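Local structure of Phosphoglucomutase/phosphomannomutase family protein (Burkholderia thailandensis, 3UW2) at residues 181-189 and 357-366; 204-214 and 260-268. The protein probably catalyses the intramolecular transfer of phosphate on phosphohexoses, as in other phosphohexose mutases, and carries a metal ion, here zinc, in its metal site. All blocks are in the same frame, centred on the assembly; numbering follows the deposited sequence.

Interaction 1 (181-189 and 357-366)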
loop_
_atom_site.group_PDB
_atom_site.type_symbol
_atom_site.label_atom_id
_atom_site.label_comp_id
_atom_site.label_asym_id
_atom_site.label_seq_id
_atom_site.Cartn_x
_atom_site.Cartn_y
_atom_site.Cartn_z
ATOM N N TYR A 181 18.070 -7.450 4.711
ATOM C CA TYR A 181 16.899 -7.406 3.789
ATOM C C TYR A 181 17.249 -7.909 2.362
ATOM O O TYR A 181 16.621 -8.823 1.800
ATOM C CB TYR A 181 16.423 -5.993 3.745
ATOM C CG TYR A 181 15.205 -5.752 2.831
ATOM C CD1 TYR A 181 13.905 -6.048 3.255
ATOM C CD2 TYR A 181 15.381 -5.169 1.592
ATOM C CE1 TYR A 181 12.796 -5.772 2.383
ATOM C CE2 TYR A 181 14.328 -4.916 0.734
ATOM C CZ TYR A 181 13.019 -5.208 1.147
ATOM O OH TYR A 181 11.939 -4.906 0.282
ATOM N N VAL A 182 18.253 -7.294 1.760
ATOM C CA VAL A 182 18.659 -7.680 0.415
ATOM C C VAL A 182 19.025 -9.157 0.365
ATOM O O VAL A 182 18.561 -9.871 -0.538
ATOM C CB VAL A 182 19.824 -6.810 -0.117
ATOM C CG1 VAL A 182 20.280 -7.297 -1.512
ATOM C CG2 VAL A 182 19.365 -5.322 -0.164
ATOM N N GLU A 183 19.819 -9.622 1.332
ATOM C CA GLU A 183 20.264 -11.016 1.326
ATOM C C GLU A 183 19.110 -11.959 1.518
ATOM O O GLU A 183 19.147 -13.123 1.046
ATOM C CB GLU A 183 21.306 -11.273 2.419
ATOM C CG GLU A 183 22.611 -10.586 2.070
ATOM C CD GLU A 183 23.501 -10.374 3.288
ATOM O OE1 GLU A 183 23.716 -11.348 4.058
ATOM O OE2 GLU A 183 23.998 -9.237 3.472
ATOM N N ARG A 184 18.078 -11.462 2.208
ATOM C CA ARG A 184 16.950 -12.344 2.484
ATOM C C ARG A 184 16.169 -12.534 1.182
ATOM O O ARG A 184 15.726 -13.648 0.886
ATOM C CB ARG A 184 16.101 -11.842 3.673
ATOM C CG ARG A 184 14.710 -12.438 3.769
ATOM C CD ARG A 184 14.697 -13.946 4.094
ATOM N NE ARG A 184 13.321 -14.428 4.242
ATOM C CZ ARG A 184 12.522 -14.745 3.213
ATOM N NH1 ARG A 184 12.946 -14.648 1.941
ATOM N NH2 ARG A 184 11.282 -15.144 3.444
ATOM N N ILE A 185 15.995 -11.479 0.393
ATOM C CA ILE A 185 15.291 -11.599 -0.867
ATOM C C ILE A 185 16.091 -12.375 -1.971
ATOM O O ILE A 185 15.557 -13.288 -2.667
ATOM C CB ILE A 185 14.831 -10.215 -1.378
ATOM C CG1 ILE A 185 13.760 -9.609 -0.391
ATOM C CG2 ILE A 185 14.262 -10.398 -2.777
ATOM C CD1 ILE A 185 13.436 -8.137 -0.664
ATOM N N VAL A 186 17.356 -11.994 -2.113
ATOM C CA VAL A 186 18.297 -12.587 -3.085
ATOM C C VAL A 186 18.506 -14.092 -2.880
ATOM O O VAL A 186 18.535 -14.838 -3.851
ATOM C CB VAL A 186 19.625 -11.767 -3.101
ATOM C CG1 VAL A 186 20.788 -12.511 -3.763
ATOM C CG2 VAL A 186 19.372 -10.437 -3.816
ATOM N N GLY A 187 18.632 -14.530 -1.622
ATOM C CA GLY A 187 18.795 -15.946 -1.288
ATOM C C GLY A 187 17.538 -16.775 -1.589
ATOM O O GLY A 187 17.637 -17.977 -1.652
ATOM N N ASP A 188 16.357 -16.155 -1.788
ATOM C CA ASP A 188 15.136 -16.949 -2.124
ATOM C C ASP A 188 14.664 -16.745 -3.569
ATOM O O ASP A 188 13.830 -17.485 -4.043
ATOM C CB ASP A 188 13.937 -16.710 -1.146
ATOM C CG ASP A 188 12.768 -17.730 -1.363
ATOM O OD1 ASP A 188 12.986 -18.980 -1.311
ATOM O OD2 ASP A 188 11.609 -17.292 -1.600
ATOM N N ILE A 189 15.158 -15.729 -4.249
ATOM C CA ILE A 189 14.734 -15.469 -5.612
ATOM C C ILE A 189 15.934 -15.477 -6.562
ATOM O O ILE A 189 16.894 -14.717 -6.412
ATOM C CB ILE A 189 13.951 -14.131 -5.731
ATOM C CG1 ILE A 189 12.627 -14.166 -4.930
ATOM C CG2 ILE A 189 13.714 -13.863 -7.223
ATOM C CD1 ILE A 189 11.883 -12.803 -4.882
ATOM N N ARG A 357 6.260 -17.435 1.361
ATOM C CA ARG A 357 7.735 -17.225 1.213
ATOM C C ARG A 357 8.187 -15.878 1.761
ATOM O O ARG A 357 9.313 -15.426 1.500
ATOM C CB ARG A 357 8.165 -17.313 -0.270
ATOM C CG ARG A 357 7.959 -18.708 -0.854
ATOM C CD ARG A 357 8.063 -18.732 -2.391
ATOM N NE ARG A 357 9.353 -18.202 -2.892
ATOM C CZ ARG A 357 9.501 -17.717 -4.117
ATOM N NH1 ARG A 357 8.457 -17.680 -5.008
ATOM N NH2 ARG A 357 10.661 -17.215 -4.444
ATOM N N TRP A 358 7.310 -15.246 2.522
ATOM C CA TRP A 358 7.591 -13.887 2.986
ATOM C C TRP A 358 7.045 -13.626 4.391
ATOM O O TRP A 358 6.965 -14.544 5.173
ATOM C CB TRP A 358 7.123 -12.888 1.909
ATOM C CG TRP A 358 7.593 -11.430 2.065
ATOM C CD1 TRP A 358 6.815 -10.278 2.063
ATOM C CD2 TRP A 358 8.970 -10.968 2.082
ATOM N NE1 TRP A 358 7.623 -9.157 2.132
ATOM C CE2 TRP A 358 8.925 -9.526 2.160
ATOM C CE3 TRP A 358 10.225 -11.625 2.098
ATOM C CZ2 TRP A 358 10.097 -8.750 2.225
ATOM C CZ3 TRP A 358 11.375 -10.849 2.167
ATOM C CH2 TRP A 358 11.315 -9.450 2.254
ATOM N N TYR A 359 6.640 -12.387 4.717
ATOM C CA TYR A 359 6.274 -12.003 6.091
ATOM C C TYR A 359 4.859 -11.402 6.143
ATOM O O TYR A 359 4.348 -11.087 7.210
ATOM C CB TYR A 359 7.283 -10.938 6.615
ATOM C CG TYR A 359 8.647 -11.545 6.669
ATOM C CD1 TYR A 359 9.011 -12.331 7.736
ATOM C CD2 TYR A 359 9.558 -11.391 5.598
ATOM C CE1 TYR A 359 10.277 -12.934 7.775
ATOM C CE2 TYR A 359 10.819 -11.976 5.631
ATOM C CZ TYR A 359 11.147 -12.750 6.699
ATOM O OH TYR A 359 12.366 -13.364 6.690
ATOM N N GLY A 360 4.256 -11.210 4.990
ATOM C CA GLY A 360 2.832 -10.825 4.987
ATOM C C GLY A 360 2.591 -9.330 5.015
ATOM O O GLY A 360 1.429 -8.913 4.978
ATOM N N PHE A 361 3.640 -8.497 5.044
ATOM C CA PHE A 361 3.454 -7.030 4.883
ATOM C C PHE A 361 3.562 -6.649 3.407
ATOM O O PHE A 361 4.249 -7.329 2.606
ATOM C CB PHE A 361 4.439 -6.184 5.738
ATOM C CG PHE A 361 5.896 -6.568 5.557
ATOM C CD1 PHE A 361 6.600 -6.120 4.449
ATOM C CD2 PHE A 361 6.541 -7.327 6.498
ATOM C CE1 PHE A 361 7.950 -6.420 4.257
ATOM C CE2 PHE A 361 7.905 -7.657 6.342
ATOM C CZ PHE A 361 8.602 -7.209 5.230
ATOM N N ASP A 362 2.874 -5.567 3.057
ATOM C CA ASP A 362 2.949 -4.989 1.741
ATOM C C ASP A 362 4.370 -4.403 1.517
ATOM O O ASP A 362 4.967 -3.781 2.418
ATOM C CB ASP A 362 1.817 -3.929 1.528
ATOM C CG ASP A 362 1.694 -2.917 2.680
ATOM O OD1 ASP A 362 2.014 -3.299 3.846
ATOM O OD2 ASP A 362 1.233 -1.725 2.422
ATOM N N ASP A 363 4.900 -4.628 0.329
ATOM C CA ASP A 363 6.287 -4.236 0.017
ATOM C C ASP A 363 6.386 -4.133 -1.521
ATOM O O ASP A 363 6.351 -5.130 -2.229
ATOM C CB ASP A 363 7.248 -5.341 0.552
ATOM C CG ASP A 363 8.715 -5.003 0.332
ATOM O OD1 ASP A 363 9.019 -4.235 -0.630
ATOM O OD2 ASP A 363 9.562 -5.531 1.109
ATOM N N GLY A 364 6.514 -2.921 -2.014
ATOM C CA GLY A 364 6.717 -2.665 -3.426
ATOM C C GLY A 364 7.993 -3.259 -4.022
ATOM O O GLY A 364 8.001 -3.657 -5.208
ATOM N N LEU A 365 9.075 -3.287 -3.236
ATOM C CA LEU A 365 10.365 -3.762 -3.727
ATOM C C LEU A 365 10.349 -5.315 -3.805
ATOM O O LEU A 365 10.883 -5.888 -4.754
ATOM C CB LEU A 365 11.510 -3.364 -2.771
ATOM C CG LEU A 365 12.057 -1.915 -2.906
ATOM C CD1 LEU A 365 11.067 -0.848 -2.459
ATOM C CD2 LEU A 365 13.328 -1.819 -2.031
ATOM N N TYR A 366 9.811 -5.965 -2.765
ATOM C CA TYR A 366 9.578 -7.380 -2.818
ATOM C C TYR A 366 8.599 -7.768 -3.914
ATOM O O TYR A 366 8.827 -8.746 -4.604
ATOM C CB TYR A 366 9.079 -7.905 -1.448
ATOM C CG TYR A 366 9.083 -9.410 -1.401
ATOM C CD1 TYR A 366 10.301 -10.133 -1.428
ATOM C CD2 TYR A 366 7.882 -10.143 -1.348
ATOM C CE1 TYR A 366 10.316 -11.563 -1.443
ATOM C CE2 TYR A 366 7.884 -11.539 -1.340
ATOM C CZ TYR A 366 9.114 -12.234 -1.328
ATOM O OH TYR A 366 9.085 -13.604 -1.311
HETATM O O HOH W 1 10.994 -14.957 -0.356
HETATM O O HOH W 2 9.201 -16.149 5.132
#
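R184 and Y359 reach for each other from opposite directions: R184 NE donates to Y359 OH over 2.8 Å, with the hydroxyl tilted 25° from the guanidinium plane. The next nitrogen, R184 NH2, lies 2.8 Å from the backbone oxygen R357 O, in a straighter bond that arrives above the carbonyl plane. The R184 chain is bent at chi2 (67°), and W358 CE3 lies over one face of its guanidinium, the two planes nearly perpendicular. Farther along, R357 meets D188 side-on; its NE (2.8 Å) and NH2 (3.0 Å) both hold D188 OD2, a salt bridge in which NE comes from the syn side and NH2 from above the carboxylate. R357 also has a second acidic partner, E373 on helix 364-375. The contact joins helix 178-186 of domain II to the loop and helix start of domain III, so these pairs bridge two alpha/beta/alpha domains of the phosphohexose mutase fold. Between the polar groups the W358 ring lies flat on Y366, its other face toward Y359, while I185 CG1 wedges against W358 CH2 at 3.6 Å and the edge of Y366. A water joins R184 NH1, D188 OD2, R357 O and Y366 OH, the last also bonded to R370. At the opposite end Y181 OH donates to the syn lone pair of D363 OD2 at 2.6 Å, ring and carboxylate nearly coplanar. D363 is the N-cap of helix 364-375: its OD1 accepts from Y366 N at 2.9 Å and weakly from L365 N, while OD2 takes the tyrosine hydroxyl.

Interaction 2 (204-214 and 260-268). With ZN (zinc ion), chain K.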
loop_
_atom_site.group_PDB
_atom_site.type_symbol
_atom_site.label_atom_id
_atom_site.label_comp_id
_atom_site.label_asym_id
_atom_site.label_seq_id
_atom_site.Cartn_x
_atom_site.Cartn_y
_atom_site.Cartn_z
ATOM N N GLY A 204 12.183 9.584 -4.290
ATOM C CA GLY A 204 11.684 9.127 -3.004
ATOM C C GLY A 204 12.659 8.136 -2.421
ATOM O O GLY A 204 13.661 7.816 -3.057
ATOM N N VAL A 205 12.333 7.593 -1.250
ATOM C CA VAL A 205 13.251 6.742 -0.545
ATOM C C VAL A 205 13.429 5.370 -1.214
ATOM O O VAL A 205 14.355 4.646 -0.893
ATOM C CB VAL A 205 12.860 6.650 0.968
ATOM C CG1 VAL A 205 11.664 5.751 1.148
ATOM C CG2 VAL A 205 14.053 6.069 1.734
ATOM N N ALA A 206 12.574 4.994 -2.187
ATOM C CA ALA A 206 12.673 3.663 -2.828
ATOM C C ALA A 206 13.978 3.566 -3.665
ATOM O O ALA A 206 14.518 2.468 -3.861
ATOM C CB ALA A 206 11.450 3.393 -3.758
ATOM N N GLY A 207 14.487 4.687 -4.177
ATOM C CA GLY A 207 15.518 4.579 -5.231
ATOM C C GLY A 207 16.820 3.837 -4.913
ATOM O O GLY A 207 17.172 2.854 -5.595
ATOM N N PRO A 208 17.543 4.266 -3.859
ATOM C CA PRO A 208 18.780 3.565 -3.536
ATOM C C PRO A 208 18.651 2.054 -3.288
ATOM O O PRO A 208 19.376 1.248 -3.900
ATOM C CB PRO A 208 19.298 4.316 -2.286
ATOM C CG PRO A 208 18.663 5.692 -2.389
ATOM C CD PRO A 208 17.270 5.378 -2.929
ATOM N N LEU A 209 17.789 1.634 -2.368
ATOM C CA LEU A 209 17.689 0.227 -2.096
ATOM C C LEU A 209 16.994 -0.559 -3.227
ATOM O O LEU A 209 17.337 -1.710 -3.485
ATOM C CB LEU A 209 16.901 0.013 -0.808
ATOM C CG LEU A 209 17.011 -1.319 -0.100
ATOM C CD1 LEU A 209 18.470 -1.798 0.104
ATOM C CD2 LEU A 209 16.322 -1.151 1.247
ATOM N N ALA A 210 15.989 -0.004 -3.887
ATOM C CA ALA A 210 15.411 -0.785 -5.019
ATOM C C ALA A 210 16.449 -1.048 -6.128
ATOM O O ALA A 210 16.538 -2.182 -6.632
ATOM C CB ALA A 210 14.203 -0.094 -5.602
ATOM N N THR A 211 17.297 -0.053 -6.431
ATOM C CA THR A 211 18.313 -0.259 -7.472
ATOM C C THR A 211 19.335 -1.273 -7.017
ATOM O O THR A 211 19.699 -2.161 -7.783
ATOM C CB THR A 211 18.940 1.062 -7.975
ATOM O OG1 THR A 211 19.423 1.822 -6.853
ATOM C CG2 THR A 211 17.848 1.876 -8.701
ATOM N N ARG A 212 19.765 -1.161 -5.750
ATOM C CA ARG A 212 20.643 -2.154 -5.126
ATOM C C ARG A 212 20.053 -3.568 -5.250
ATOM O O ARG A 212 20.772 -4.494 -5.665
ATOM C CB ARG A 212 20.838 -1.856 -3.650
ATOM C CG ARG A 212 21.744 -2.857 -2.941
ATOM C CD ARG A 212 22.008 -2.445 -1.481
ATOM N NE ARG A 212 22.748 -3.581 -0.921
ATOM C CZ ARG A 212 23.109 -3.751 0.343
ATOM N NH1 ARG A 212 22.852 -2.839 1.241
ATOM N NH2 ARG A 212 23.796 -4.850 0.659
ATOM N N LEU A 213 18.781 -3.721 -4.885
ATOM C CA LEU A 213 18.095 -5.042 -4.919
ATOM C C LEU A 213 18.049 -5.631 -6.322
ATOM O O LEU A 213 18.458 -6.781 -6.506
ATOM C CB LEU A 213 16.665 -4.959 -4.330
ATOM C CG LEU A 213 15.778 -6.183 -4.452
ATOM C CD1 LEU A 213 16.444 -7.309 -3.635
ATOM C CD2 LEU A 213 14.327 -5.916 -3.963
ATOM N N PHE A 214 17.546 -4.862 -7.306
ATOM C CA PHE A 214 17.384 -5.411 -8.637
ATOM C C PHE A 214 18.747 -5.654 -9.320
ATOM O O PHE A 214 18.900 -6.610 -10.098
ATOM C CB PHE A 214 16.410 -4.572 -9.481
ATOM C CG PHE A 214 15.042 -4.403 -8.841
ATOM C CD1 PHE A 214 14.399 -5.476 -8.182
ATOM C CD2 PHE A 214 14.387 -3.179 -8.915
ATOM C CE1 PHE A 214 13.125 -5.334 -7.585
ATOM C CE2 PHE A 214 13.144 -2.984 -8.305
ATOM C CZ PHE A 214 12.485 -4.066 -7.653
ATOM N N GLY A 260 9.023 -1.527 -17.159
ATOM C CA GLY A 260 9.193 -0.336 -16.312
ATOM C C GLY A 260 8.588 -0.487 -14.929
ATOM O O GLY A 260 7.453 -0.974 -14.817
ATOM N N PHE A 261 9.357 -0.174 -13.865
ATOM C CA PHE A 261 8.795 -0.201 -12.478
ATOM C C PHE A 261 8.829 1.231 -11.927
ATOM O O PHE A 261 9.837 1.904 -12.029
ATOM C CB PHE A 261 9.670 -1.009 -11.515
ATOM C CG PHE A 261 9.587 -2.516 -11.655
ATOM C CD1 PHE A 261 8.668 -3.133 -12.508
ATOM C CD2 PHE A 261 10.427 -3.321 -10.857
ATOM C CE1 PHE A 261 8.606 -4.531 -12.597
ATOM C CE2 PHE A 261 10.398 -4.714 -10.956
ATOM C CZ PHE A 261 9.460 -5.323 -11.809
ATOM N N ALA A 262 7.738 1.688 -11.323
ATOM C CA ALA A 262 7.708 3.016 -10.672
ATOM C C ALA A 262 7.224 2.868 -9.215
ATOM O O ALA A 262 6.259 2.138 -8.983
ATOM C CB ALA A 262 6.797 3.947 -11.438
ATOM N N PHE A 263 7.933 3.488 -8.247
ATOM C CA PHE A 263 7.631 3.282 -6.847
ATOM C C PHE A 263 6.976 4.517 -6.336
ATOM O O PHE A 263 7.244 5.613 -6.827
ATOM C CB PHE A 263 8.921 2.991 -6.064
ATOM C CG PHE A 263 9.512 1.660 -6.376
ATOM C CD1 PHE A 263 8.943 0.502 -5.844
ATOM C CD2 PHE A 263 10.619 1.544 -7.194
ATOM C CE1 PHE A 263 9.510 -0.738 -6.119
ATOM C CE2 PHE A 263 11.165 0.311 -7.496
ATOM C CZ PHE A 263 10.617 -0.837 -6.942
ATOM N N ASP A 264 6.120 4.362 -5.346
ATOM C CA ASP A 264 5.618 5.521 -4.658
ATOM C C ASP A 264 6.683 5.985 -3.637
ATOM O O ASP A 264 7.739 5.365 -3.526
ATOM C CB ASP A 264 4.265 5.239 -4.016
ATOM C CG ASP A 264 4.366 4.441 -2.743
ATOM O OD1 ASP A 264 5.356 3.737 -2.448
ATOM O OD2 ASP A 264 3.336 4.465 -2.084
ATOM N N GLY A 265 6.428 7.095 -2.942
ATOM C CA GLY A 265 7.552 7.748 -2.216
ATOM C C GLY A 265 8.144 6.967 -1.076
ATOM O O GLY A 265 9.286 7.225 -0.713
ATOM N N ASP A 266 7.412 5.987 -0.480
ATOM C CA ASP A 266 8.070 5.200 0.557
ATOM C C ASP A 266 8.274 3.713 0.188
ATOM O O ASP A 266 8.722 2.902 1.027
ATOM C CB ASP A 266 7.339 5.348 1.935
ATOM C CG ASP A 266 5.925 4.785 1.898
ATOM O OD1 ASP A 266 5.417 4.712 0.772
ATOM O OD2 ASP A 266 5.280 4.408 2.914
ATOM N N GLY A 267 7.936 3.336 -1.029
ATOM C CA GLY A 267 8.282 1.983 -1.525
ATOM C C GLY A 267 7.240 0.886 -1.112
ATOM O O GLY A 267 7.510 -0.282 -1.249
ATOM N N ASP A 268 6.080 1.237 -0.575
ATOM C CA ASP A 268 5.117 0.132 -0.268
ATOM C C ASP A 268 4.102 -0.047 -1.445
ATOM O O ASP A 268 3.133 -0.793 -1.334
ATOM C CB ASP A 268 4.450 0.302 1.098
ATOM C CG ASP A 268 3.511 1.477 1.133
ATOM O OD1 ASP A 268 3.445 2.152 0.103
ATOM O OD2 ASP A 268 2.866 1.760 2.171
HETATM ZN ZN ZN K . 3.369 4.286 0.101
HETATM O O HOH W 3 10.643 6.355 -3.860
#
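The metal-binding loop after strand 259-263 rests here on the glycine-containing turn and first turns of helix 206-216, within alpha/beta/alpha domain II. V205 N donates to G265 O over 3.1 Å, tilted 22° from the carbonyl plane, and V205 CG1 packs over the same oxygen and D266 CA. Beside this bond a water accepts from A206 N and donates to D264 O, so A206 is tied to the loop through water at a second backbone position. The backbones come together at G204, whose CA lies 3.8 Å from G265 O. On the sheet side, A206 CB presses on F263 CB at 3.4 Å, and A210 CB, one helical turn on, meets F263 CE2. Helix 206-214 runs roughly antiparallel to strand 260-263, their axes 146° apart. F214 meets both phenylalanines of the strand. F261 turns its edge toward the face of F214 in an offset edge-to-face pair, ring centres 5.5 Å apart and planes at 71°; F263 comes from the opposite direction, and its CZ meets F214 CE2 edge against edge at 3.6 Å. This is the helix-on-sheet layer of the domain, with V199 of the neighbouring strand touching F214 and F263 too. Past F263 the chain turns from D264 to G267 in a type I beta turn, and three aspartates gather round the zinc ion: D264 OD2 and D266 OD1 at 2.2 Å each, D268 OD1 at 2.1 Å, with a fourth ligand from outside the two segments. R269 NE also hydrogen-bonds D264 OD2, and T101 OG1 D266 OD2. K140 forms salt bridges with D266 OD2 and D268 OD2, probably tempering the negative charge gathered there.

How the interactions relate
After domain I the chain reaches helix 178-186, then the turn and helix 206-216, then strand 259-263 with its metal loop, and much later the 357-366 loop and helix 364-375 of domain III. Interaction 2 closes a short loop inside domain II; interaction 1 closes a much longer one between domains II and III, and interaction 2 is nested inside the loop closed by interaction 1. Their centres lie 13 Å apart and they touch directly: G364 N is 2.9 Å from G267 O, a probable hydrogen bond, and G364 O packs on F263 CE1. L365 O also meets L213 CD2, linking the domain III helix to helix 206-216.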